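Local coordinates for protein BSU-2 beta-lactamase (Bacillus subtilis, PDB 6W5E) that probably hydrolyses the amide bond of beta-lactam antibiotics, acting as a class D serine beta-lactamase, at residues K142-L145 / H146-Y150; R134-E138 / E139-T143; N253-V256 / D257-K261; V244-S247 / G248-K252. All blocks are in the same frame, centred on the assembly; numbering follows the deposited sequence. Where two conformers were deposited one is given.

The four contacts fall into two groups on opposite sides of the chain's centre. Contacts 1 and 2 both use helix 138-147, with centres 10 Å apart: contact 2 starts this helix and contact 1 ends it. Contacts 3 and 4 share helix 248-261, which lies against the antiparallel sheet. Their centres are 12 Å apart, and they meet where Ile254 CD1 packs on Val244 CG1 at 4.1 Å. Contacts 1 and 4 are about 14 Å apart at their nearest atoms. Each probably flanks the active-site region: Tyr150 of contact 1 meets Phe78, next to the carboxylated Lys79, and Gly248 of contact 4 comes within about 4 Å (nearest atoms) of a malonate ion, probably from the crystallisation liquor.

Contact 1: K142-L145 / H146-Y150; sequences KTWL and HTLSY
The carbonyl oxygen of Thr143 is the crowded acceptor of this last helical turn. Thr147 N donates to Thr143 O at 3.0 Å, with an N-H...O angle of 168°, while Thr147 OG1 and His146 N add only weak bonds to it. The turn closes helix 138-147 with a Schellman motif. Ser149 takes positive phi, its N bonds to His146 O at 3.2 Å, and Tyr150 N reaches back to Leu145 O at 3.1 Å. That second bond is nearly straight.

Trp144 O receives Leu148 N at 2.9 Å. Leu148 CG stands beside its own backbone N (chi1 -62°), which holds it over the same carbonyl, 3.3 Å from Trp144 O. The same CG lies near the plane of the indole, off the CE3 edge, and Thr147 CG2 approaches Trp144 CE3 obliquely at 4.2 Å. Beyond the turn, the indole runs nearly parallel to the Phe189 ring and also touches helix 81-88 at Ile85 and Gln88.

On the polar side, Lys142 NZ and His146 ND1 both bond to Glu153, one to its backbone O and the other to its carboxylate.

Tyr150 opens the Tyr-Gly-Asn motif of class D enzymes, and the helix end carries it toward the probable active-site region, where its ring meets Phe78 edge-to-face. With CG anti to the backbone N (chi1 -162°), the Tyr150 ring swings away from the helix end, leaving Tyr150 CB to touch Leu145 CD2 at 4.1 Å.

Contact 2: R134-E138 / E139-T143; sequences RDIGE and ERMKT
The guanidinium of Arg140 is met at its edge by two successive backbone carbonyls from the end of helix 126-136. Arg140 NE donates to Ile136 O at 2.8 Å, almost straight at 177°, onto a lone pair of the carbonyl and within 1° of the guanidinium plane. Arg140 NH2 donates to Asp135 O at 2.9 Å, less straight, and lies tilted out of that carbonyl's plane. Two bonds along one edge fix the rotation of the group, and the bend at chi3 (-71°) turns it back against the previous helix.

On the buried side, the Met141 side chain doubles back at chi2 and chi3, bringing its CE across Ile136 at an oblique angle, 3.9 Å from both CG2 and CD1 of Ile136. Both residues also press on Asn82 and Ile85 of helix 81-88.

Gly137 stands between the helices with positive phi, where a CB would collide with the carbonyl O of the residue before it. Its own carbonyl accepts from Met141 N at 2.9 Å, and Glu138 O takes Lys142 N at the same distance. This is a helix-to-helix junction turned at a positive-phi glycine in the helical domain of the class D fold, with that glycine at the N-cap of helix 138-147.

Contact 3: N253-V256 / D257-K261; sequences NITV and DILKK
Lys260 lays its chain back along Val256, one turn earlier in the helix. Its CB and CG both sit 3.4 Å from Val256 O, the carbonyl that also accepts Lys260 N. Further out, the contact passes to the valine methyl: Lys260 CD lies 4.0 Å from Val256 CG1 and Lys260 CE 3.9 Å from it, and Lys260 NZ still lies 4.2 Å from Val256 CG1. With CG beside the backbone N (chi1 -75°) and the rest of the chain extended, the aliphatic carbons run alongside Val256, pointing the same way.

This i to i+4 pairing recurs round helix 248-261, which covers the antiparallel sheet of the alpha/beta domain. Ile254 CG2 packs on Ile258 CD1 at 3.8 Å, and both isoleucines face the chain around 39-43, with Ile254 also touching Val244. On the sheet side, Thr255 CG2 meets Leu259 CD1 at 3.9 Å, and both residues rest on Phe240 of strand 236-244. Thr255 OG1 is hydrogen-bonded to Thr242 OG1 on that strand and to Ala251 O in its own helix.

The backbone bonds keep the turns regular, Leu259 N meeting Thr255 O at 2.9 Å. Lys261 NZ forms salt bridges with Asp41 and Glu42.

Contact 4: V244-S247 / G248-K252; sequences VDDS and GTKAK
Ser247 OG takes the backbone N of Lys250 at 3.1 Å, in a capping bond with an N-H...O angle of 163°. The hydroxyl can do so because chi1 of 67° puts it between the backbone N and the carbonyl carbon, turned over the first turn of the helix. Ser247 O accepts Ala251 N, also at 3.1 Å, so the serine serves two amide groups at the helix start.

Asp246 positions the serine from just before it: Asp246 OD1 accepts Ser247 N at 2.8 Å, on its anti side and somewhat out of the carboxylate plane. The Lys250 chain crosses this carboxylate obliquely, its CG 3.7 Å from Asp246 OD2. Lys250 NZ stays 5.3 Å from Asp246 OD2, so the lysine touches the acid through its aliphatic part. Underneath, Val244 CG2 packs on Ala251 CB at 3.9 Å, tying the end of strand 236-244 to the helix, and Ala251 also touches Phe227.

Further out, Asp245 makes an inverse gamma turn and bonds to Asp47. Gly248 N bonds to Thr217 OG1, on the strand carrying the Lys-Thr-Gly motif, and a malonate lies nearby. This is a serine N-cap joining the sheet to its C-terminal helix beside the probable active-site pocket of the penicillin-recognising fold.

Contact 1: K142-L145 / H146-Y150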
loop_
_atom_site.group_PDB
_atom_site.type_symbol
_atom_site.label_atom_id
_atom_site.label_comp_id
_atom_site.label_asym_id
_atom_site.label_seq_id
_atom_site.Cartn_x
_atom_site.Cartn_y
_atom_site.Cartn_z
ATOM N N LYS A 142 0.747 -1.364 18.793
ATOM C CA LYS A 142 1.777 -0.380 19.115
ATOM C C LYS A 142 3.173 -0.990 19.037
ATOM O O LYS A 142 4.089 -0.403 18.445
ATOM C CB LYS A 142 1.507 0.217 20.496
ATOM C CG LYS A 142 2.433 1.356 20.872
ATOM C CD LYS A 142 2.239 2.558 19.952
ATOM C CE LYS A 142 2.875 3.813 20.527
ATOM N NZ LYS A 142 2.874 4.930 19.546
ATOM N N THR A 143 3.355 -2.177 19.629
ATOM C CA THR A 143 4.651 -2.846 19.556
ATOM C C THR A 143 5.050 -3.109 18.109
ATOM O O THR A 143 6.190 -2.841 17.711
ATOM C CB THR A 143 4.602 -4.153 20.350
ATOM O OG1 THR A 143 4.370 -3.860 21.733
ATOM C CG2 THR A 143 5.914 -4.922 20.213
ATOM N N TRP A 144 4.115 -3.611 17.302
ATOM C CA TRP A 144 4.435 -3.916 15.911
ATOM C C TRP A 144 4.785 -2.660 15.116
ATOM O O TRP A 144 5.691 -2.688 14.280
ATOM C CB TRP A 144 3.286 -4.683 15.261
ATOM C CG TRP A 144 3.371 -6.158 15.500
ATOM C CD1 TRP A 144 2.627 -6.902 16.373
ATOM C CD2 TRP A 144 4.281 -7.062 14.872
ATOM N NE1 TRP A 144 3.019 -8.225 16.319
ATOM C CE2 TRP A 144 4.029 -8.345 15.400
ATOM C CE3 TRP A 144 5.278 -6.914 13.901
ATOM C CZ2 TRP A 144 4.745 -9.471 14.995
ATOM C CZ3 TRP A 144 5.989 -8.032 13.505
ATOM C CH2 TRP A 144 5.719 -9.294 14.048
ATOM N N LEU A 145 4.073 -1.552 15.341
ATOM C CA LEU A 145 4.396 -0.348 14.578
ATOM C C LEU A 145 5.779 0.190 14.928
ATOM O O LEU A 145 6.424 0.823 14.083
ATOM C CB LEU A 145 3.317 0.722 14.753
ATOM C CG LEU A 145 1.941 0.390 14.153
ATOM C CD1 LEU A 145 1.111 1.648 13.983
ATOM C CD2 LEU A 145 2.047 -0.351 12.824
ATOM N N HIS A 146 6.259 -0.035 16.157
ATOM C CA HIS A 146 7.642 0.348 16.433
ATOM C C HIS A 146 8.624 -0.614 15.783
ATOM O O HIS A 146 9.648 -0.182 15.244
ATOM C CB HIS A 146 7.922 0.501 17.929
ATOM C CG HIS A 146 9.139 1.334 18.218
ATOM N ND1 HIS A 146 9.255 2.642 17.800
ATOM C CD2 HIS A 146 10.294 1.048 18.869
ATOM C CE1 HIS A 146 10.422 3.128 18.186
ATOM N NE2 HIS A 146 11.073 2.178 18.833
ATOM N N THR A 147 8.326 -1.916 15.809
ATOM C CA THR A 147 9.153 -2.884 15.090
ATOM C C THR A 147 9.289 -2.502 13.620
ATOM O O THR A 147 10.367 -2.635 13.029
ATOM C CB THR A 147 8.558 -4.292 15.242
ATOM O OG1 THR A 147 8.824 -4.772 16.563
ATOM C CG2 THR A 147 9.145 -5.273 14.233
ATOM N N LEU A 148 8.209 -2.010 13.020
ATOM C CA LEU A 148 8.153 -1.723 11.595
ATOM C C LEU A 148 8.521 -0.287 11.241
ATOM O O LEU A 148 8.543 0.053 10.050
ATOM C CB LEU A 148 6.756 -2.030 11.065
ATOM C CG LEU A 148 6.331 -3.489 11.192
ATOM C CD1 LEU A 148 4.874 -3.644 10.791
ATOM C CD2 LEU A 148 7.248 -4.395 10.362
ATOM N N SER A 149 8.790 0.564 12.231
ATOM C CA SER A 149 9.175 1.954 11.986
ATOM C C SER A 149 8.139 2.666 11.121
ATOM O O SER A 149 8.470 3.330 10.136
ATOM C CB SER A 149 10.564 2.033 11.349
ATOM O OG SER A 149 11.574 1.667 12.268
ATOM N N TYR A 150 6.871 2.523 11.489
ATOM C CA TYR A 150 5.788 2.943 10.603
ATOM C C TYR A 150 5.361 4.374 10.926
ATOM O O TYR A 150 4.432 4.611 11.698
ATOM C CB TYR A 150 4.628 1.955 10.663
ATOM C CG TYR A 150 3.707 2.105 9.478
ATOM C CD1 TYR A 150 2.636 2.989 9.520
ATOM C CD2 TYR A 150 3.925 1.391 8.309
ATOM C CE1 TYR A 150 1.794 3.144 8.439
ATOM C CE2 TYR A 150 3.090 1.551 7.212
ATOM C CZ TYR A 150 2.029 2.428 7.288
ATOM O OH TYR A 150 1.181 2.583 6.217
#

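Contact 2: R134-E138 / E139-T143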
loop_
_atom_site.group_PDB
_atom_site.type_symbol
_atom_site.label_atom_id
_atom_site.label_comp_id
_atom_site.label_asym_id
_atom_site.label_seq_id
_atom_site.Cartn_x
_atom_site.Cartn_y
_atom_site.Cartn_z
ATOM N N ARG A 134 -9.248 -4.621 15.636
ATOM C CA ARG A 134 -9.765 -4.822 16.985
ATOM C C ARG A 134 -9.236 -6.115 17.594
ATOM O O ARG A 134 -8.911 -6.154 18.787
ATOM C CB ARG A 134 -11.297 -4.791 16.977
ATOM C CG ARG A 134 -11.906 -3.427 16.677
ATOM C CD ARG A 134 -13.393 -3.380 16.994
ATOM N NE ARG A 134 -14.197 -4.199 16.082
ATOM C CZ ARG A 134 -14.704 -3.766 14.931
ATOM N NH1 ARG A 134 -14.481 -2.515 14.540
ATOM N NH2 ARG A 134 -15.434 -4.582 14.173
ATOM N N ASP A 135 -9.125 -7.180 16.789
ATOM C CA ASP A 135 -8.593 -8.441 17.301
ATOM C C ASP A 135 -7.094 -8.349 17.567
ATOM O O ASP A 135 -6.582 -9.007 18.484
ATOM C CB ASP A 135 -8.873 -9.565 16.307
ATOM C CG ASP A 135 -10.307 -10.081 16.370
ATOM O OD1 ASP A 135 -11.002 -9.865 17.383
ATOM O OD2 ASP A 135 -10.730 -10.747 15.405
ATOM N N ILE A 136 -6.366 -7.550 16.780
ATOM C CA ILE A 136 -4.948 -7.342 17.065
ATOM C C ILE A 136 -4.788 -6.623 18.399
ATOM O O ILE A 136 -4.033 -7.057 19.281
ATOM C CB ILE A 136 -4.262 -6.588 15.909
ATOM C CG1 ILE A 136 -4.199 -7.478 14.654
ATOM C CG2 ILE A 136 -2.871 -6.136 16.323
ATOM C CD1 ILE A 136 -3.750 -6.731 13.415
ATOM N N GLY A 137 -5.528 -5.539 18.581
ATOM C CA GLY A 137 -5.555 -4.853 19.866
ATOM C C GLY A 137 -4.480 -3.791 19.980
ATOM O O GLY A 137 -3.418 -3.865 19.365
ATOM N N GLU A 138 -4.776 -2.787 20.807
ATOM C CA GLU A 138 -3.931 -1.601 20.934
ATOM C C GLU A 138 -2.484 -1.947 21.262
ATOM O O GLU A 138 -1.555 -1.474 20.598
ATOM C CB GLU A 138 -4.509 -0.699 22.029
ATOM C CG GLU A 138 -3.716 0.561 22.324
ATOM C CD GLU A 138 -4.210 1.732 21.514
ATOM O OE1 GLU A 138 -5.108 1.520 20.667
ATOM O OE2 GLU A 138 -3.709 2.856 21.724
ATOM N N GLU A 139 -2.268 -2.755 22.302
ATOM C CA GLU A 139 -0.905 -2.997 22.761
ATOM C C GLU A 139 -0.085 -3.750 21.717
ATOM O O GLU A 139 1.096 -3.445 21.503
ATOM C CB GLU A 139 -0.929 -3.759 24.085
ATOM C CG GLU A 139 -1.743 -3.072 25.182
ATOM C CD GLU A 139 -3.140 -3.666 25.354
ATOM O OE1 GLU A 139 -3.931 -3.685 24.372
ATOM O OE2 GLU A 139 -3.441 -4.101 26.495
ATOM N N ARG A 140 -0.685 -4.748 21.066
ATOM C CA ARG A 140 0.036 -5.482 20.034
ATOM C C ARG A 140 0.315 -4.593 18.833
ATOM O O ARG A 140 1.417 -4.619 18.276
ATOM C CB ARG A 140 -0.761 -6.716 19.616
ATOM C CG ARG A 140 -0.847 -7.757 20.703
ATOM C CD ARG A 140 -1.073 -9.135 20.137
ATOM N NE ARG A 140 -2.415 -9.297 19.592
ATOM C CZ ARG A 140 -2.932 -10.477 19.268
ATOM N NH1 ARG A 140 -2.210 -11.578 19.425
ATOM N NH2 ARG A 140 -4.161 -10.554 18.780
ATOM N N MET A 141 -0.669 -3.787 18.430
ATOM C CA MET A 141 -0.460 -2.882 17.306
ATOM C C MET A 141 0.692 -1.924 17.582
ATOM O O MET A 141 1.538 -1.687 16.709
ATOM C CB MET A 141 -1.748 -2.110 17.022
ATOM C CG MET A 141 -1.722 -1.348 15.705
ATOM S SD MET A 141 -1.832 -2.437 14.256
ATOM C CE MET A 141 -3.560 -2.912 14.326
ATOM N N LYS A 142 0.747 -1.364 18.793
ATOM C CA LYS A 142 1.777 -0.380 19.115
ATOM C C LYS A 142 3.173 -0.990 19.037
ATOM O O LYS A 142 4.089 -0.403 18.445
ATOM C CB LYS A 142 1.507 0.217 20.496
ATOM C CG LYS A 142 2.433 1.356 20.872
ATOM C CD LYS A 142 2.239 2.558 19.952
ATOM C CE LYS A 142 2.875 3.813 20.527
ATOM N NZ LYS A 142 2.874 4.930 19.546
ATOM N N THR A 143 3.355 -2.177 19.629
ATOM C CA THR A 143 4.651 -2.846 19.556
ATOM C C THR A 143 5.050 -3.109 18.109
ATOM O O THR A 143 6.190 -2.841 17.711
ATOM C CB THR A 143 4.602 -4.153 20.350
ATOM O OG1 THR A 143 4.370 -3.860 21.733
ATOM C CG2 THR A 143 5.914 -4.922 20.213
#

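Contact 3: N253-V256 / D257-K261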
loop_
_atom_site.group_PDB
_atom_site.type_symbol
_atom_site.label_atom_id
_atom_site.label_comp_id
_atom_site.label_asym_id
_atom_site.label_seq_id
_atom_site.Cartn_x
_atom_site.Cartn_y
_atom_site.Cartn_z
ATOM N N ASN A 253 -3.625 5.418 -11.571
ATOM C CA ASN A 253 -3.528 5.688 -13.002
ATOM C C ASN A 253 -2.212 6.375 -13.349
ATOM O O ASN A 253 -1.603 6.082 -14.385
ATOM C CB ASN A 253 -4.719 6.528 -13.467
ATOM C CG ASN A 253 -6.018 5.754 -13.443
ATOM O OD1 ASN A 253 -6.016 4.526 -13.364
ATOM N ND2 ASN A 253 -7.138 6.470 -13.523
ATOM N N ILE A 254 -1.756 7.294 -12.492
ATOM C CA ILE A 254 -0.461 7.936 -12.708
ATOM C C ILE A 254 0.649 6.896 -12.671
ATOM O O ILE A 254 1.537 6.872 -13.535
ATOM C CB ILE A 254 -0.232 9.044 -11.661
ATOM C CG1 ILE A 254 -1.059 10.293 -11.996
ATOM C CG2 ILE A 254 1.252 9.375 -11.556
ATOM C CD1 ILE A 254 -1.062 11.314 -10.893
ATOM N N THR A 255 0.615 6.022 -11.666
ATOM C CA THR A 255 1.657 5.014 -11.518
ATOM C C THR A 255 1.702 4.108 -12.734
ATOM O O THR A 255 2.771 3.840 -13.288
ATOM C CB THR A 255 1.393 4.177 -10.267
ATOM O OG1 THR A 255 1.273 5.026 -9.118
ATOM C CG2 THR A 255 2.528 3.193 -10.044
ATOM N N VAL A 256 0.540 3.609 -13.155
ATOM C CA VAL A 256 0.490 2.720 -14.312
ATOM C C VAL A 256 1.021 3.420 -15.558
ATOM O O VAL A 256 1.774 2.825 -16.338
ATOM C CB VAL A 256 -0.932 2.158 -14.491
ATOM C CG1 VAL A 256 -1.070 1.469 -15.834
ATOM C CG2 VAL A 256 -1.249 1.188 -13.343
ATOM N N ASP A 257 0.650 4.693 -15.758
ATOM C CA ASP A 257 1.176 5.424 -16.905
ATOM C C ASP A 257 2.700 5.484 -16.873
ATOM O O ASP A 257 3.345 5.262 -17.904
ATOM C CB ASP A 257 0.552 6.816 -16.999
ATOM C CG ASP A 257 0.461 7.313 -18.432
ATOM O OD1 ASP A 257 -0.191 6.646 -19.262
ATOM O OD2 ASP A 257 1.040 8.375 -18.730
ATOM N N ILE A 258 3.295 5.762 -15.709
ATOM C CA ILE A 258 4.749 5.831 -15.600
ATOM C C ILE A 258 5.370 4.472 -15.877
ATOM O O ILE A 258 6.351 4.361 -16.622
ATOM C CB ILE A 258 5.160 6.369 -14.217
ATOM C CG1 ILE A 258 4.694 7.821 -14.043
ATOM C CG2 ILE A 258 6.666 6.243 -14.026
ATOM C CD1 ILE A 258 4.767 8.311 -12.615
ATOM N N LEU A 259 4.813 3.417 -15.276
ATOM C CA LEU A 259 5.405 2.092 -15.438
ATOM C C LEU A 259 5.308 1.604 -16.877
ATOM O O LEU A 259 6.178 0.854 -17.333
ATOM C CB LEU A 259 4.762 1.092 -14.475
ATOM C CG LEU A 259 4.938 1.373 -12.981
ATOM C CD1 LEU A 259 4.213 0.313 -12.154
ATOM C CD2 LEU A 259 6.409 1.471 -12.568
ATOM N N LYS A 260 4.268 2.023 -17.604
ATOM C CA LYS A 260 4.172 1.717 -19.029
ATOM C C LYS A 260 5.169 2.540 -19.842
ATOM O O LYS A 260 5.878 2.000 -20.697
ATOM C CB LYS A 260 2.747 1.966 -19.519
ATOM C CG LYS A 260 1.750 0.895 -19.097
ATOM C CD LYS A 260 0.348 1.231 -19.587
ATOM C CE LYS A 260 -0.583 0.056 -19.386
ATOM N NZ LYS A 260 -1.981 0.375 -19.783
ATOM N N LYS A 261 5.247 3.851 -19.575
ATOM C CA LYS A 261 6.164 4.717 -20.308
ATOM C C LYS A 261 7.604 4.258 -20.171
ATOM O O LYS A 261 8.402 4.450 -21.091
ATOM C CB LYS A 261 6.079 6.136 -19.756
ATOM C CG LYS A 261 4.954 6.989 -20.257
ATOM C CD LYS A 261 5.077 8.344 -19.581
ATOM C CE LYS A 261 4.171 9.370 -20.191
ATOM N NZ LYS A 261 4.269 10.604 -19.386
#

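Contact 4: V244-S247 / G248-K252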
loop_
_atom_site.group_PDB
_atom_site.type_symbol
_atom_site.label_atom_id
_atom_site.label_comp_id
_atom_site.label_asym_id
_atom_site.label_seq_id
_atom_site.Cartn_x
_atom_site.Cartn_y
_atom_site.Cartn_z
ATOM N N VAL A 244 -0.912 11.761 -3.838
ATOM C CA VAL A 244 -1.495 12.899 -4.546
ATOM C C VAL A 244 -2.590 13.548 -3.701
ATOM O O VAL A 244 -3.197 12.918 -2.828
ATOM C CB VAL A 244 -2.080 12.504 -5.932
ATOM C CG1 VAL A 244 -0.989 12.081 -6.899
ATOM C CG2 VAL A 244 -3.132 11.405 -5.778
ATOM N N ASP A 245 -2.867 14.820 -4.009
ATOM C CA ASP A 245 -4.028 15.528 -3.476
ATOM C C ASP A 245 -5.262 15.243 -4.329
ATOM O O ASP A 245 -5.927 16.165 -4.815
ATOM C CB ASP A 245 -3.734 17.038 -3.359
ATOM C CG ASP A 245 -3.730 17.761 -4.710
ATOM O OD1 ASP A 245 -3.299 17.161 -5.714
ATOM O OD2 ASP A 245 -4.156 18.942 -4.765
ATOM N N ASP A 246 -5.583 13.962 -4.499
ATOM C CA ASP A 246 -6.617 13.478 -5.409
ATOM C C ASP A 246 -6.927 12.055 -4.959
ATOM O O ASP A 246 -6.460 11.619 -3.905
ATOM C CB ASP A 246 -6.105 13.554 -6.854
ATOM C CG ASP A 246 -7.215 13.710 -7.885
ATOM O OD1 ASP A 246 -8.336 13.204 -7.679
ATOM O OD2 ASP A 246 -6.956 14.334 -8.937
ATOM N N SER A 247 -7.681 11.314 -5.758
ATOM C CA SER A 247 -8.115 9.998 -5.313
ATOM C C SER A 247 -7.011 8.952 -5.480
ATOM O O SER A 247 -6.027 9.144 -6.200
ATOM C CB SER A 247 -9.331 9.541 -6.112
ATOM O OG SER A 247 -8.950 9.325 -7.460
ATOM N N GLY A 248 -7.201 7.813 -4.808
ATOM C CA GLY A 248 -6.312 6.681 -5.013
ATOM C C GLY A 248 -6.354 6.151 -6.431
ATOM O O GLY A 248 -5.350 5.647 -6.939
ATOM N N THR A 249 -7.510 6.264 -7.094
ATOM C CA THR A 249 -7.598 5.895 -8.505
ATOM C C THR A 249 -6.676 6.761 -9.347
ATOM O O THR A 249 -5.970 6.256 -10.229
ATOM C CB THR A 249 -9.045 6.015 -8.981
ATOM O OG1 THR A 249 -9.838 5.036 -8.304
ATOM C CG2 THR A 249 -9.140 5.793 -10.482
ATOM N N LYS A 250 -6.660 8.069 -9.076
ATOM C CA LYS A 250 -5.734 8.954 -9.775
ATOM C C LYS A 250 -4.289 8.542 -9.521
ATOM O O LYS A 250 -3.476 8.483 -10.450
ATOM C CB LYS A 250 -5.968 10.407 -9.353
ATOM C CG LYS A 250 -5.024 11.406 -10.018
ATOM C CD LYS A 250 -5.227 11.481 -11.525
ATOM C CE LYS A 250 -4.564 12.725 -12.101
ATOM N NZ LYS A 250 -4.782 12.863 -13.564
ATOM N N ALA A 251 -3.945 8.258 -8.258
ATOM C CA ALA A 251 -2.590 7.816 -7.946
ATOM C C ALA A 251 -2.239 6.545 -8.709
ATOM O O ALA A 251 -1.128 6.411 -9.236
ATOM C CB ALA A 251 -2.458 7.591 -6.441
ATOM N N LYS A 252 -3.178 5.601 -8.789
ATOM C CA LYS A 252 -2.903 4.354 -9.492
ATOM C C LYS A 252 -2.749 4.596 -10.987
ATOM O O LYS A 252 -1.842 4.045 -11.618
ATOM C CB LYS A 252 -4.022 3.346 -9.226
ATOM C CG LYS A 252 -3.794 1.983 -9.880
ATOM C CD LYS A 252 -4.947 1.034 -9.602
ATOM C CE LYS A 252 -4.705 -0.303 -10.273
ATOM N NZ LYS A 252 -5.821 -1.273 -10.042
#